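Lovastatin nonaketide synthase, polyketide synthase component (Aspergillus terreus, PDB 7CPX) is the iterative polyketide synthase that, with its partner LovC, builds dihydromonacolin L from malonyl-CoA on the pathway to lovastatin. Local coordinates at residues A[105-110]-A[165-170]; A[1699-1704]-A[1738-1743]; A[1869-1874]-A[1916-1921]. The protein carries 2 engineered substitutions. All blocks are in the same frame, centred on the assembly; numbering follows the deposited sequence.

Contact 1: residues A[105-110]-A[165-170]; sequences TVYEAV and SYFFDW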
ATOM      1  N   THR A 105      22.156  33.835  -7.436  1.00 82.15           N
ATOM      2  CA  THR A 105      21.890  34.908  -8.386  1.00 82.15           C
ATOM      3  C   THR A 105      22.039  36.278  -7.748  1.00 82.15           C
ATOM      4  O   THR A 105      22.480  37.218  -8.412  1.00 82.15           O
ATOM      5  CB  THR A 105      20.487  34.761  -8.970  1.00 82.15           C
ATOM      6  OG1 THR A 105      19.534  34.631  -7.908  1.00 82.15           O
ATOM      7  CG2 THR A 105      20.415  33.548  -9.867  1.00 82.15           C
ATOM      8  N   VAL A 106      21.671  36.421  -6.477  1.00 80.57           N
ATOM      9  CA  VAL A 106      21.846  37.699  -5.803  1.00 80.57           C
ATOM     10  C   VAL A 106      23.324  38.007  -5.635  1.00 80.57           C
ATOM     11  O   VAL A 106      23.755  39.148  -5.820  1.00 80.57           O
ATOM     12  CB  VAL A 106      21.104  37.705  -4.457  1.00 80.57           C
ATOM     13  CG1 VAL A 106      21.528  38.903  -3.631  1.00 80.57           C
ATOM     14  CG2 VAL A 106      19.609  37.740  -4.689  1.00 80.57           C
ATOM     15  N   TYR A 107      24.127  37.001  -5.281  1.00 88.25           N
ATOM     16  CA  TYR A 107      25.563  37.236  -5.211  1.00 88.25           C
ATOM     17  C   TYR A 107      26.121  37.589  -6.583  1.00 88.25           C
ATOM     18  O   TYR A 107      26.984  38.464  -6.704  1.00 88.25           O
ATOM     19  CB  TYR A 107      26.291  36.021  -4.643  1.00 88.25           C
ATOM     20  CG  TYR A 107      27.770  36.271  -4.465  1.00 88.25           C
ATOM     21  CD1 TYR A 107      28.249  36.939  -3.349  1.00 88.25           C
ATOM     22  CD2 TYR A 107      28.685  35.861  -5.422  1.00 88.25           C
ATOM     23  CE1 TYR A 107      29.596  37.182  -3.185  1.00 88.25           C
ATOM     24  CE2 TYR A 107      30.035  36.098  -5.266  1.00 88.25           C
ATOM     25  CZ  TYR A 107      30.486  36.760  -4.146  1.00 88.25           C
ATOM     26  OH  TYR A 107      31.833  36.998  -3.986  1.00 88.25           O
ATOM     27  N   GLU A 108      25.638  36.917  -7.630  1.00 87.92           N
ATOM     28  CA  GLU A 108      26.088  37.237  -8.980  1.00 87.92           C
ATOM     29  C   GLU A 108      25.722  38.666  -9.357  1.00 87.92           C
ATOM     30  O   GLU A 108      26.516  39.375  -9.982  1.00 87.92           O
ATOM     31  CB  GLU A 108      25.486  36.254  -9.982  1.00 87.92           C
ATOM     32  CG  GLU A 108      26.048  34.850  -9.887  1.00 87.92           C
ATOM     33  CD  GLU A 108      25.320  33.870 -10.785  1.00 87.92           C
ATOM     34  OE1 GLU A 108      24.429  34.306 -11.543  1.00 87.92           O
ATOM     35  OE2 GLU A 108      25.637  32.664 -10.731  1.00 87.92           O
ATOM     36  N   ALA A 109      24.516  39.102  -8.994  1.00 86.45           N
ATOM     37  CA  ALA A 109      24.085  40.459  -9.308  1.00 86.45           C
ATOM     38  C   ALA A 109      24.898  41.485  -8.536  1.00 86.45           C
ATOM     39  O   ALA A 109      25.271  42.529  -9.082  1.00 86.45           O
ATOM     40  CB  ALA A 109      22.596  40.620  -9.002  1.00 86.45           C
ATOM     41  N   VAL A 110      25.175  41.211  -7.261  1.00 86.99           N
ATOM     42  CA  VAL A 110      26.018  42.105  -6.474  1.00 86.99           C
ATOM     43  C   VAL A 110      27.404  42.194  -7.094  1.00 86.99           C
ATOM     44  O   VAL A 110      27.988  43.279  -7.201  1.00 86.99           O
ATOM     45  CB  VAL A 110      26.075  41.624  -5.012  1.00 86.99           C
ATOM     46  CG1 VAL A 110      27.083  42.426  -4.214  1.00 86.99           C
ATOM     47  CG2 VAL A 110      24.708  41.741  -4.376  1.00 86.99           C
ATOM     48  N   SER A 165      19.058  38.284   2.713  1.00 78.06           N
ATOM     49  CA  SER A 165      19.516  39.332   3.613  1.00 78.06           C
ATOM     50  C   SER A 165      20.250  38.752   4.811  1.00 78.06           C
ATOM     51  O   SER A 165      21.144  39.401   5.365  1.00 78.06           O
ATOM     52  CB  SER A 165      18.327  40.168   4.069  1.00 78.06           C
ATOM     53  OG  SER A 165      17.697  40.802   2.972  1.00 78.06           O
ATOM     54  N   TYR A 166      19.890  37.535   5.225  1.00 81.21           N
ATOM     55  CA  TYR A 166      20.606  36.897   6.321  1.00 81.21           C
ATOM     56  C   TYR A 166      22.056  36.631   5.940  1.00 81.21           C
ATOM     57  O   TYR A 166      22.968  36.868   6.739  1.00 81.21           O
ATOM     58  CB  TYR A 166      19.907  35.599   6.719  1.00 81.21           C
ATOM     59  CG  TYR A 166      20.738  34.699   7.606  1.00 81.21           C
ATOM     60  CD1 TYR A 166      20.774  34.884   8.978  1.00 81.21           C
ATOM     61  CD2 TYR A 166      21.482  33.661   7.068  1.00 81.21           C
ATOM     62  CE1 TYR A 166      21.529  34.064   9.788  1.00 81.21           C
ATOM     63  CE2 TYR A 166      22.240  32.837   7.869  1.00 81.21           C
ATOM     64  CZ  TYR A 166      22.262  33.041   9.228  1.00 81.21           C
ATOM     65  OH  TYR A 166      23.019  32.217  10.030  1.00 81.21           O
ATOM     66  N   PHE A 167      22.290  36.148   4.720  1.00 83.30           N
ATOM     67  CA  PHE A 167      23.658  35.850   4.310  1.00 83.30           C
ATOM     68  C   PHE A 167      24.455  37.128   4.090  1.00 83.30           C
ATOM     69  O   PHE A 167      25.606  37.236   4.523  1.00 83.30           O
ATOM     70  CB  PHE A 167      23.663  34.998   3.043  1.00 83.30           C
ATOM     71  CG  PHE A 167      24.987  34.989   2.339  1.00 83.30           C
ATOM     72  CD1 PHE A 167      26.078  34.355   2.898  1.00 83.30           C
ATOM     73  CD2 PHE A 167      25.141  35.626   1.123  1.00 83.30           C
ATOM     74  CE1 PHE A 167      27.299  34.353   2.258  1.00 83.30           C
ATOM     75  CE2 PHE A 167      26.358  35.626   0.475  1.00 83.30           C
ATOM     76  CZ  PHE A 167      27.440  34.987   1.041  1.00 83.30           C
ATOM     77  N   PHE A 168      23.855  38.108   3.421  1.00 82.83           N
ATOM     78  CA  PHE A 168      24.540  39.358   3.123  1.00 82.83           C
ATOM     79  C   PHE A 168      24.483  40.352   4.274  1.00 82.83           C
ATOM     80  O   PHE A 168      24.967  41.478   4.119  1.00 82.83           O
ATOM     81  CB  PHE A 168      23.947  39.995   1.865  1.00 82.83           C
ATOM     82  CG  PHE A 168      24.114  39.163   0.627  1.00 82.83           C
ATOM     83  CD1 PHE A 168      25.281  39.221  -0.110  1.00 82.83           C
ATOM     84  CD2 PHE A 168      23.102  38.325   0.197  1.00 82.83           C
ATOM     85  CE1 PHE A 168      25.440  38.460  -1.250  1.00 82.83           C
ATOM     86  CE2 PHE A 168      23.252  37.561  -0.942  1.00 82.83           C
ATOM     87  CZ  PHE A 168      24.423  37.626  -1.667  1.00 82.83           C
ATOM     88  N   ASP A 169      23.905  39.971   5.412  1.00 85.45           N
ATOM     89  CA  ASP A 169      23.847  40.842   6.585  1.00 85.45           C
ATOM     90  C   ASP A 169      23.125  42.145   6.256  1.00 85.45           C
ATOM     91  O   ASP A 169      23.515  43.226   6.701  1.00 85.45           O
ATOM     92  CB  ASP A 169      25.250  41.119   7.126  1.00 85.45           C
ATOM     93  CG  ASP A 169      25.236  41.809   8.476  1.00 85.45           C
ATOM     94  OD1 ASP A 169      24.140  42.157   8.960  1.00 85.45           O
ATOM     95  OD2 ASP A 169      26.326  42.005   9.054  1.00 85.45           O
ATOM     96  N   TRP A 170      22.066  42.043   5.462  1.00 79.47           N
ATOM     97  CA  TRP A 170      21.266  43.198   5.093  1.00 79.47           C
ATOM     98  C   TRP A 170      20.165  43.428   6.118  1.00 79.47           C
ATOM     99  O   TRP A 170      19.667  42.491   6.747  1.00 79.47           O
ATOM    100  CB  TRP A 170      20.657  43.009   3.705  1.00 79.47           C
ATOM    101  CG  TRP A 170      21.673  42.984   2.612  1.00 79.47           C
ATOM    102  CD1 TRP A 170      22.958  43.426   2.679  1.00 79.47           C
ATOM    103  CD2 TRP A 170      21.489  42.485   1.286  1.00 79.47           C
ATOM    104  NE1 TRP A 170      23.586  43.239   1.476  1.00 79.47           N
ATOM    105  CE2 TRP A 170      22.706  42.662   0.601  1.00 79.47           C
ATOM    106  CE3 TRP A 170      20.415  41.908   0.609  1.00 79.47           C
ATOM    107  CZ2 TRP A 170      22.877  42.279  -0.723  1.00 79.47           C
ATOM    108  CZ3 TRP A 170      20.587  41.532  -0.704  1.00 79.47           C
ATOM    109  CH2 TRP A 170      21.808  41.718  -1.357  1.00 79.47           C
TER

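Contact 2: residues A[1699-1704]-A[1738-1743]; sequences EELFAG and ASTIGM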
ATOM      1  N   GLU A1699     -71.745 -38.078 -35.391  1.00126.32           N
ATOM      2  CA  GLU A1699     -70.425 -38.181 -35.998  1.00126.32           C
ATOM      3  C   GLU A1699     -69.724 -36.830 -35.966  1.00126.32           C
ATOM      4  O   GLU A1699     -70.276 -35.816 -36.401  1.00126.32           O
ATOM      5  CB  GLU A1699     -70.547 -38.680 -37.438  1.00126.32           C
ATOM      6  N   GLU A1700     -68.500 -36.822 -35.445  1.00123.88           N
ATOM      7  CA  GLU A1700     -67.775 -35.577 -35.249  1.00123.88           C
ATOM      8  C   GLU A1700     -67.282 -35.019 -36.580  1.00123.88           C
ATOM      9  O   GLU A1700     -67.097 -35.740 -37.563  1.00123.88           O
ATOM     10  CB  GLU A1700     -66.588 -35.787 -34.310  1.00123.88           C
ATOM     11  CG  GLU A1700     -66.969 -36.192 -32.896  1.00123.88           C
ATOM     12  CD  GLU A1700     -67.361 -37.652 -32.787  1.00123.88           C
ATOM     13  OE1 GLU A1700     -67.438 -38.328 -33.834  1.00123.88           O
ATOM     14  OE2 GLU A1700     -67.592 -38.123 -31.653  1.00123.88           O
ATOM     15  N   LEU A1701     -67.066 -33.701 -36.598  1.00126.07           N
ATOM     16  CA  LEU A1701     -66.522 -33.064 -37.791  1.00126.07           C
ATOM     17  C   LEU A1701     -65.123 -33.579 -38.091  1.00126.07           C
ATOM     18  O   LEU A1701     -64.792 -33.872 -39.246  1.00126.07           O
ATOM     19  CB  LEU A1701     -66.490 -31.547 -37.618  1.00126.07           C
ATOM     20  CG  LEU A1701     -67.694 -30.883 -36.948  1.00126.07           C
ATOM     21  CD1 LEU A1701     -67.560 -29.369 -37.016  1.00126.07           C
ATOM     22  CD2 LEU A1701     -69.001 -31.339 -37.573  1.00126.07           C
ATOM     23  N   PHE A1702     -64.294 -33.710 -37.059  1.00119.93           N
ATOM     24  CA  PHE A1702     -62.895 -34.072 -37.231  1.00119.93           C
ATOM     25  C   PHE A1702     -62.690 -35.561 -37.463  1.00119.93           C
ATOM     26  O   PHE A1702     -61.557 -35.981 -37.723  1.00119.93           O
ATOM     27  CB  PHE A1702     -62.094 -33.599 -36.019  1.00119.93           C
ATOM     28  CG  PHE A1702     -61.811 -32.129 -36.042  1.00119.93           C
ATOM     29  CD1 PHE A1702     -62.829 -31.212 -35.856  1.00119.93           C
ATOM     30  CD2 PHE A1702     -60.532 -31.663 -36.271  1.00119.93           C
ATOM     31  CE1 PHE A1702     -62.573 -29.858 -35.892  1.00119.93           C
ATOM     32  CE2 PHE A1702     -60.269 -30.312 -36.307  1.00119.93           C
ATOM     33  CZ  PHE A1702     -61.291 -29.406 -36.115  1.00119.93           C
ATOM     34  N   ALA A1703     -63.748 -36.364 -37.374  1.00121.18           N
ATOM     35  CA  ALA A1703     -63.691 -37.745 -37.828  1.00121.18           C
ATOM     36  C   ALA A1703     -64.072 -37.893 -39.294  1.00121.18           C
ATOM     37  O   ALA A1703     -63.777 -38.933 -39.894  1.00121.18           O
ATOM     38  CB  ALA A1703     -64.615 -38.620 -36.976  1.00121.18           C
ATOM     39  N   GLY A1704     -64.714 -36.882 -39.882  1.00126.71           N
ATOM     40  CA  GLY A1704     -65.176 -36.963 -41.254  1.00126.71           C
ATOM     41  C   GLY A1704     -64.958 -35.703 -42.069  1.00126.71           C
ATOM     42  O   GLY A1704     -65.775 -35.383 -42.938  1.00126.71           O
ATOM     43  N   ALA A1738     -63.157 -32.966 -29.019  1.00114.40           N
ATOM     44  CA  ALA A1738     -62.233 -31.997 -28.441  1.00114.40           C
ATOM     45  C   ALA A1738     -61.460 -31.247 -29.516  1.00114.40           C
ATOM     46  O   ALA A1738     -61.119 -30.076 -29.329  1.00114.40           O
ATOM     47  CB  ALA A1738     -61.266 -32.694 -27.491  1.00114.40           C
ATOM     48  N   SER A1739     -61.161 -31.902 -30.638  1.00115.92           N
ATOM     49  CA  SER A1739     -60.562 -31.190 -31.761  1.00115.92           C
ATOM     50  C   SER A1739     -61.511 -30.120 -32.271  1.00115.92           C
ATOM     51  O   SER A1739     -61.094 -28.999 -32.592  1.00115.92           O
ATOM     52  CB  SER A1739     -60.218 -32.164 -32.883  1.00115.92           C
ATOM     53  OG  SER A1739     -59.779 -33.400 -32.361  1.00115.92           O
ATOM     54  N   THR A1740     -62.798 -30.455 -32.351  1.00119.46           N
ATOM     55  CA  THR A1740     -63.793 -29.445 -32.693  1.00119.46           C
ATOM     56  C   THR A1740     -63.798 -28.327 -31.660  1.00119.46           C
ATOM     57  O   THR A1740     -63.882 -27.145 -32.009  1.00119.46           O
ATOM     58  CB  THR A1740     -65.178 -30.078 -32.798  1.00119.46           C
ATOM     59  OG1 THR A1740     -65.113 -31.244 -33.628  1.00119.46           O
ATOM     60  CG2 THR A1740     -66.164 -29.088 -33.399  1.00119.46           C
ATOM     61  N   ILE A1741     -63.709 -28.685 -30.379  1.00116.48           N
ATOM     62  CA  ILE A1741     -63.694 -27.677 -29.324  1.00116.48           C
ATOM     63  C   ILE A1741     -62.520 -26.729 -29.517  1.00116.48           C
ATOM     64  O   ILE A1741     -62.653 -25.515 -29.349  1.00116.48           O
ATOM     65  CB  ILE A1741     -63.655 -28.351 -27.941  1.00116.48           C
ATOM     66  CG1 ILE A1741     -65.010 -28.991 -27.631  1.00116.48           C
ATOM     67  CG2 ILE A1741     -63.283 -27.337 -26.872  1.00116.48           C
ATOM     68  CD1 ILE A1741     -65.006 -29.875 -26.404  1.00116.48           C
ATOM     69  N   GLY A1742     -61.349 -27.269 -29.858  1.00114.86           N
ATOM     70  CA  GLY A1742     -60.188 -26.422 -30.082  1.00114.86           C
ATOM     71  C   GLY A1742     -60.335 -25.533 -31.303  1.00114.86           C
ATOM     72  O   GLY A1742     -59.960 -24.354 -31.280  1.00114.86           O
ATOM     73  N   MET A1743     -60.873 -26.087 -32.392  1.00119.03           N
ATOM     74  CA  MET A1743     -61.129 -25.277 -33.577  1.00119.03           C
ATOM     75  C   MET A1743     -62.043 -24.110 -33.239  1.00119.03           C
ATOM     76  O   MET A1743     -61.790 -22.969 -33.643  1.00119.03           O
ATOM     77  CB  MET A1743     -61.750 -26.142 -34.672  1.00119.03           C
ATOM     78  CG  MET A1743     -62.024 -25.410 -35.976  1.00119.03           C
ATOM     79  SD  MET A1743     -63.028 -26.382 -37.114  1.00119.03           S
ATOM     80  CE  MET A1743     -64.576 -26.475 -36.214  1.00119.03           C
TER

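Contact 3: residues A[1869-1874]-A[1916-1921]; sequences KTIYVH and VHVRPD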
ATOM      1  N   LYS A1869     -36.826 -50.034   0.287  1.00121.70           N
ATOM      2  CA  LYS A1869     -37.660 -49.826   1.459  1.00121.70           C
ATOM      3  C   LYS A1869     -37.820 -48.341   1.745  1.00121.70           C
ATOM      4  O   LYS A1869     -36.879 -47.555   1.587  1.00121.70           O
ATOM      5  CB  LYS A1869     -37.055 -50.522   2.676  1.00121.70           C
ATOM      6  CG  LYS A1869     -36.678 -51.979   2.446  1.00121.70           C
ATOM      7  CD  LYS A1869     -37.881 -52.842   2.088  1.00121.70           C
ATOM      8  CE  LYS A1869     -38.860 -52.953   3.245  1.00121.70           C
ATOM      9  NZ  LYS A1869     -39.965 -53.904   2.949  1.00121.70           N
ATOM     10  N   THR A1870     -39.022 -47.965   2.176  1.00117.36           N
ATOM     11  CA  THR A1870     -39.336 -46.596   2.561  1.00117.36           C
ATOM     12  C   THR A1870     -39.203 -46.489   4.074  1.00117.36           C
ATOM     13  O   THR A1870     -39.930 -47.155   4.819  1.00117.36           O
ATOM     14  CB  THR A1870     -40.739 -46.206   2.103  1.00117.36           C
ATOM     15  OG1 THR A1870     -40.824 -46.309   0.677  1.00117.36           O
ATOM     16  CG2 THR A1870     -41.063 -44.780   2.528  1.00117.36           C
ATOM     17  N   ILE A1871     -38.277 -45.651   4.522  1.00117.71           N
ATOM     18  CA  ILE A1871     -37.994 -45.456   5.936  1.00117.71           C
ATOM     19  C   ILE A1871     -38.481 -44.065   6.315  1.00117.71           C
ATOM     20  O   ILE A1871     -37.979 -43.061   5.804  1.00117.71           O
ATOM     21  CB  ILE A1871     -36.499 -45.619   6.241  1.00117.71           C
ATOM     22  CG1 ILE A1871     -35.997 -46.969   5.729  1.00117.71           C
ATOM     23  CG2 ILE A1871     -36.253 -45.490   7.737  1.00117.71           C
ATOM     24  CD1 ILE A1871     -34.508 -47.160   5.876  1.00117.71           C
ATOM     25  N   TYR A1872     -39.460 -44.005   7.210  1.00116.66           N
ATOM     26  CA  TYR A1872     -39.917 -42.743   7.781  1.00116.66           C
ATOM     27  C   TYR A1872     -38.990 -42.416   8.943  1.00116.66           C
ATOM     28  O   TYR A1872     -39.094 -43.003  10.022  1.00116.66           O
ATOM     29  CB  TYR A1872     -41.369 -42.850   8.226  1.00116.66           C
ATOM     30  CG  TYR A1872     -42.307 -43.290   7.124  1.00116.66           C
ATOM     31  CD1 TYR A1872     -42.462 -44.632   6.814  1.00116.66           C
ATOM     32  CD2 TYR A1872     -43.037 -42.362   6.395  1.00116.66           C
ATOM     33  CE1 TYR A1872     -43.317 -45.040   5.809  1.00116.66           C
ATOM     34  CE2 TYR A1872     -43.894 -42.760   5.390  1.00116.66           C
ATOM     35  CZ  TYR A1872     -44.030 -44.100   5.100  1.00116.66           C
ATOM     36  OH  TYR A1872     -44.883 -44.505   4.099  1.00116.66           O
ATOM     37  N   VAL A1873     -38.075 -41.483   8.717  1.00116.19           N
ATOM     38  CA  VAL A1873     -36.961 -41.260   9.630  1.00116.19           C
ATOM     39  C   VAL A1873     -37.433 -40.460  10.834  1.00116.19           C
ATOM     40  O   VAL A1873     -38.042 -39.393  10.691  1.00116.19           O
ATOM     41  CB  VAL A1873     -35.811 -40.542   8.909  1.00116.19           C
ATOM     42  CG1 VAL A1873     -34.633 -40.360   9.843  1.00116.19           C
ATOM     43  CG2 VAL A1873     -35.393 -41.321   7.677  1.00116.19           C
ATOM     44  N   HIS A1874     -37.152 -40.980  12.029  1.00117.16           N
ATOM     45  CA  HIS A1874     -37.340 -40.242  13.269  1.00117.16           C
ATOM     46  C   HIS A1874     -36.068 -39.514  13.675  1.00117.16           C
ATOM     47  O   HIS A1874     -36.124 -38.366  14.127  1.00117.16           O
ATOM     48  CB  HIS A1874     -37.761 -41.191  14.393  1.00117.16           C
ATOM     49  CG  HIS A1874     -39.115 -41.797  14.202  1.00117.16           C
ATOM     50  ND1 HIS A1874     -39.550 -42.281  12.988  1.00117.16           N
ATOM     51  CD2 HIS A1874     -40.128 -42.005  15.075  1.00117.16           C
ATOM     52  CE1 HIS A1874     -40.777 -42.753  13.118  1.00117.16           C
ATOM     53  NE2 HIS A1874     -41.151 -42.598  14.375  1.00117.16           N
ATOM     54  N   VAL A1916     -36.953 -41.705   3.467  1.00114.94           N
ATOM     55  CA  VAL A1916     -35.879 -42.183   2.607  1.00114.94           C
ATOM     56  C   VAL A1916     -36.369 -43.406   1.849  1.00114.94           C
ATOM     57  O   VAL A1916     -37.249 -44.135   2.313  1.00114.94           O
ATOM     58  CB  VAL A1916     -34.613 -42.518   3.426  1.00114.94           C
ATOM     59  CG1 VAL A1916     -33.666 -43.400   2.622  1.00114.94           C
ATOM     60  CG2 VAL A1916     -33.919 -41.241   3.862  1.00114.94           C
ATOM     61  N   HIS A1917     -35.789 -43.629   0.675  1.00114.78           N
ATOM     62  CA  HIS A1917     -36.035 -44.826  -0.124  1.00114.78           C
ATOM     63  C   HIS A1917     -34.683 -45.490  -0.357  1.00114.78           C
ATOM     64  O   HIS A1917     -33.914 -45.061  -1.223  1.00114.78           O
ATOM     65  CB  HIS A1917     -36.732 -44.474  -1.434  1.00114.78           C
ATOM     66  CG  HIS A1917     -37.933 -43.602  -1.256  1.00114.78           C
ATOM     67  ND1 HIS A1917     -39.125 -44.070  -0.745  1.00114.78           N
ATOM     68  CD2 HIS A1917     -38.127 -42.286  -1.513  1.00114.78           C
ATOM     69  CE1 HIS A1917     -40.001 -43.081  -0.701  1.00114.78           C
ATOM     70  NE2 HIS A1917     -39.420 -41.988  -1.160  1.00114.78           N
ATOM     71  N   VAL A1918     -34.392 -46.536   0.415  1.00119.83           N
ATOM     72  CA  VAL A1918     -33.065 -47.144   0.436  1.00119.83           C
ATOM     73  C   VAL A1918     -33.195 -48.653   0.301  1.00119.83           C
ATOM     74  O   VAL A1918     -34.117 -49.260   0.856  1.00119.83           O
ATOM     75  CB  VAL A1918     -32.302 -46.782   1.726  1.00119.83           C
ATOM     76  CG1 VAL A1918     -32.969 -47.417   2.931  1.00119.83           C
ATOM     77  CG2 VAL A1918     -30.852 -47.218   1.624  1.00119.83           C
ATOM     78  N   ARG A1919     -32.252 -49.261  -0.418  1.00124.10           N
ATOM     79  CA  ARG A1919     -32.287 -50.697  -0.628  1.00124.10           C
ATOM     80  C   ARG A1919     -32.142 -51.433   0.704  1.00124.10           C
ATOM     81  O   ARG A1919     -31.510 -50.926   1.636  1.00124.10           O
ATOM     82  CB  ARG A1919     -31.176 -51.130  -1.583  1.00124.10           C
ATOM     83  CG  ARG A1919     -31.611 -51.218  -3.036  1.00124.10           C
ATOM     84  CD  ARG A1919     -30.529 -51.816  -3.927  1.00124.10           C
ATOM     85  NE  ARG A1919     -29.485 -50.851  -4.258  1.00124.10           N
ATOM     86  CZ  ARG A1919     -28.217 -50.930  -3.871  1.00124.10           C
ATOM     87  NH1 ARG A1919     -27.772 -51.938  -3.138  1.00124.10           N
ATOM     88  NH2 ARG A1919     -27.369 -49.972  -4.236  1.00124.10           N
ATOM     89  N   PRO A1920     -32.717 -52.633   0.824  1.00123.64           N
ATOM     90  CA  PRO A1920     -32.597 -53.375   2.089  1.00123.64           C
ATOM     91  C   PRO A1920     -31.165 -53.697   2.470  1.00123.64           C
ATOM     92  O   PRO A1920     -30.882 -53.880   3.660  1.00123.64           O
ATOM     93  CB  PRO A1920     -33.406 -54.655   1.829  1.00123.64           C
ATOM     94  CG  PRO A1920     -34.278 -54.342   0.663  1.00123.64           C
ATOM     95  CD  PRO A1920     -33.509 -53.373  -0.172  1.00123.64           C
ATOM     96  N   ASP A1921     -30.252 -53.772   1.499  1.00124.46           N
ATOM     97  CA  ASP A1921     -28.863 -54.088   1.807  1.00124.46           C
ATOM     98  C   ASP A1921     -28.239 -53.069   2.750  1.00124.46           C
ATOM     99  O   ASP A1921     -27.244 -53.380   3.412  1.00124.46           O
ATOM    100  CB  ASP A1921     -28.046 -54.164   0.517  1.00124.46           C
ATOM    101  CG  ASP A1921     -28.615 -55.157  -0.476  1.00124.46           C
ATOM    102  OD1 ASP A1921     -29.232 -56.150  -0.039  1.00124.46           O
ATOM    103  OD2 ASP A1921     -28.446 -54.943  -1.695  1.00124.46           O
TER

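Contact 1: residues A[105-110]-A[165-170]
Phe-168 reaches out from the last turn of its helix and pushes the far end of its ring (CE1, CE2, CZ) against helix 97-113, touching Val-106 and Tyr-107. Val-106 uses one branch: CG1, set anti to the backbone N (chi1 168°), meets Phe-168 CE2 at 3.5 Å and Trp-170 CH2 at 3.6 Å. That single methyl therefore touches both rings. Tyr-107 meets Phe-168 with both backbone and ring: its N and CB lie by CZ, and CD1 is 3.8 Å from Phe-168 CE1, which sits at the edge of the tyrosine ring. The two side chains cross nearly at right angles. Within its own segment Phe-168 is sandwiched: Phe-167 CD2 rests over the centre of one face, and Trp-170 CH2 lies above the opposite face, offset toward the rim. The chain turns back after the helix, with Asp-169 at positive phi and Trp-170 N bonded to Ser-165 O (2.8 Å), which is consistent with the indole lying across the Phe-168 face. One turn along from Val-106, Val-110 CG2 meets the indole edge at Trp-170 CZ2 (4.1 Å). No hydrogen bond crosses between the segments; the join is apolar and buried. Around it, helix 117-120 supplies Ile-117 against Phe-167 and Phe-168, and Leu-120 against Val-110 and Trp-170. Helix 97-113 also packs on strand 247-255 of the ketosynthase sheet, through Thr-105, Val-106 and Ala-109, while Tyr-166 turns to the dimer partner, its OH hydrogen-bonded to Thr-281 O of the second subunit.

Contact 2: residues A[1699-1704]-A[1738-1743]
Phe-1702 swings its CG anti to its carbonyl carbon (chi1 -77°), which sends the ring out to helix 1735-1750, where Met-1743, with CG anti to the backbone N (chi1 -178°), runs out to meet it. A bend at the last torsion of the methionine (chi3 66°) then curls CE back to the ring's edge, near its plane. Over a face lies Ser-1739 CB, 3.7 Å from the ring centroid of Phe-1702, a CH-pi contact offset toward the rim, with Thr-1740 N over the same face. Thr-1740 also brings OG1 and CA beside Phe-1702 CD1 and CE1, the two side chains meeting at a slant. At the edge, Met-1743 SD stands 4.7 Å from the Phe-1702 centroid in a Met-aromatic contact, and Met-1743 CB meets Phe-1702 CZ at 3.6 Å. Leu-1701 adds a second apolar branch: its CD1 lies 3.9 Å from Thr-1740 CG2 and 4.2 Å from Met-1743 CE. The hydroxyls lend no bond across the segments. Ser-1739 OG hydrogen-bonds to Pro-1735 O, and Thr-1740 OG1 to His-1736 O and Glu-1696 OE1, so both polar ends are satisfied although buried. The loop arrives from strand 1689-1693 and runs straight into helix 1705-1719, whose Thr-1713 touches both Leu-1701 and Met-1743. Phe-1702 also meets Met-2259 and Leu-2263 of helix 2256-2276, and Ala-2309 of helix 2305-2323 touches Phe-1702 and Met-1743; through these two helices of the ketoreductase domain, the loop and helix 1735-1750 are joined to a part of the chain more than 500 residues further on.

Contact 3: residues A[1869-1874]-A[1916-1921]
Lys-1869 and Val-1918 pair reciprocally through their backbones, and Ile-1871 and Val-1916 do the same, four N-H···O bonds all 2.9 Å between N and O. Three are close to straight, but Lys-1869 N to Val-1918 O, at the end of the ladder, is bent (132°). At the non-hydrogen-bonded pair between them, Thr-1870 and His-1917 run alongside each other on one face of the ladder. Both take chi1 near -60°, which brings Thr-1870 OG1 to the edge of the imidazole, hydrogen-bonded to His-1917 ND1 at 3.1 Å. On the other face, Ile-1871, Val-1916 and Val-1918 form an apolar, buried patch, bordered by Lys-1869. Ile-1871 CD1 crosses over to Val-1918 CG1, and Val-1873 CG2 meets Val-1916 CG2 at 4.1 Å. At the ladder's end Lys-1869 CG rests on Pro-1920 CG (3.8 Å), while its NZ leads off to a salt bridge with Glu-1898. Strands 1901-1909 and 1923-1924 bring Ala-1907 and Ile-1923 against Ile-1871 and Val-1918. This is an antiparallel ladder in a curled sheet, consistent with the GroES-like half of the medium-chain enoylreductase fold, which in this synthase is probably an inactive remnant.

In the fold
Along the chain the three contacts come in series, with none nested in or crossing another. Contact 1 closes first, over 54 intervening residues, and joins two helices of the ketosynthase near the dimer interface. Far beyond, on the other side of the chain's centre, contact 2 closes a 33-residue loop holding helix 1705-1719 and strand 1720-1728, in a unit built on a mixed, mostly parallel sheet that packs against the ketoreductase and is probably its structural (non-catalytic) subdomain. Contact 3 follows, bridging a 41-residue excursion without helix, largely strand, in the enoylreductase-like region. Contacts 2 and 3 have centres about 50 Å apart; contact 1 lies more than 100 Å from either, centre to centre.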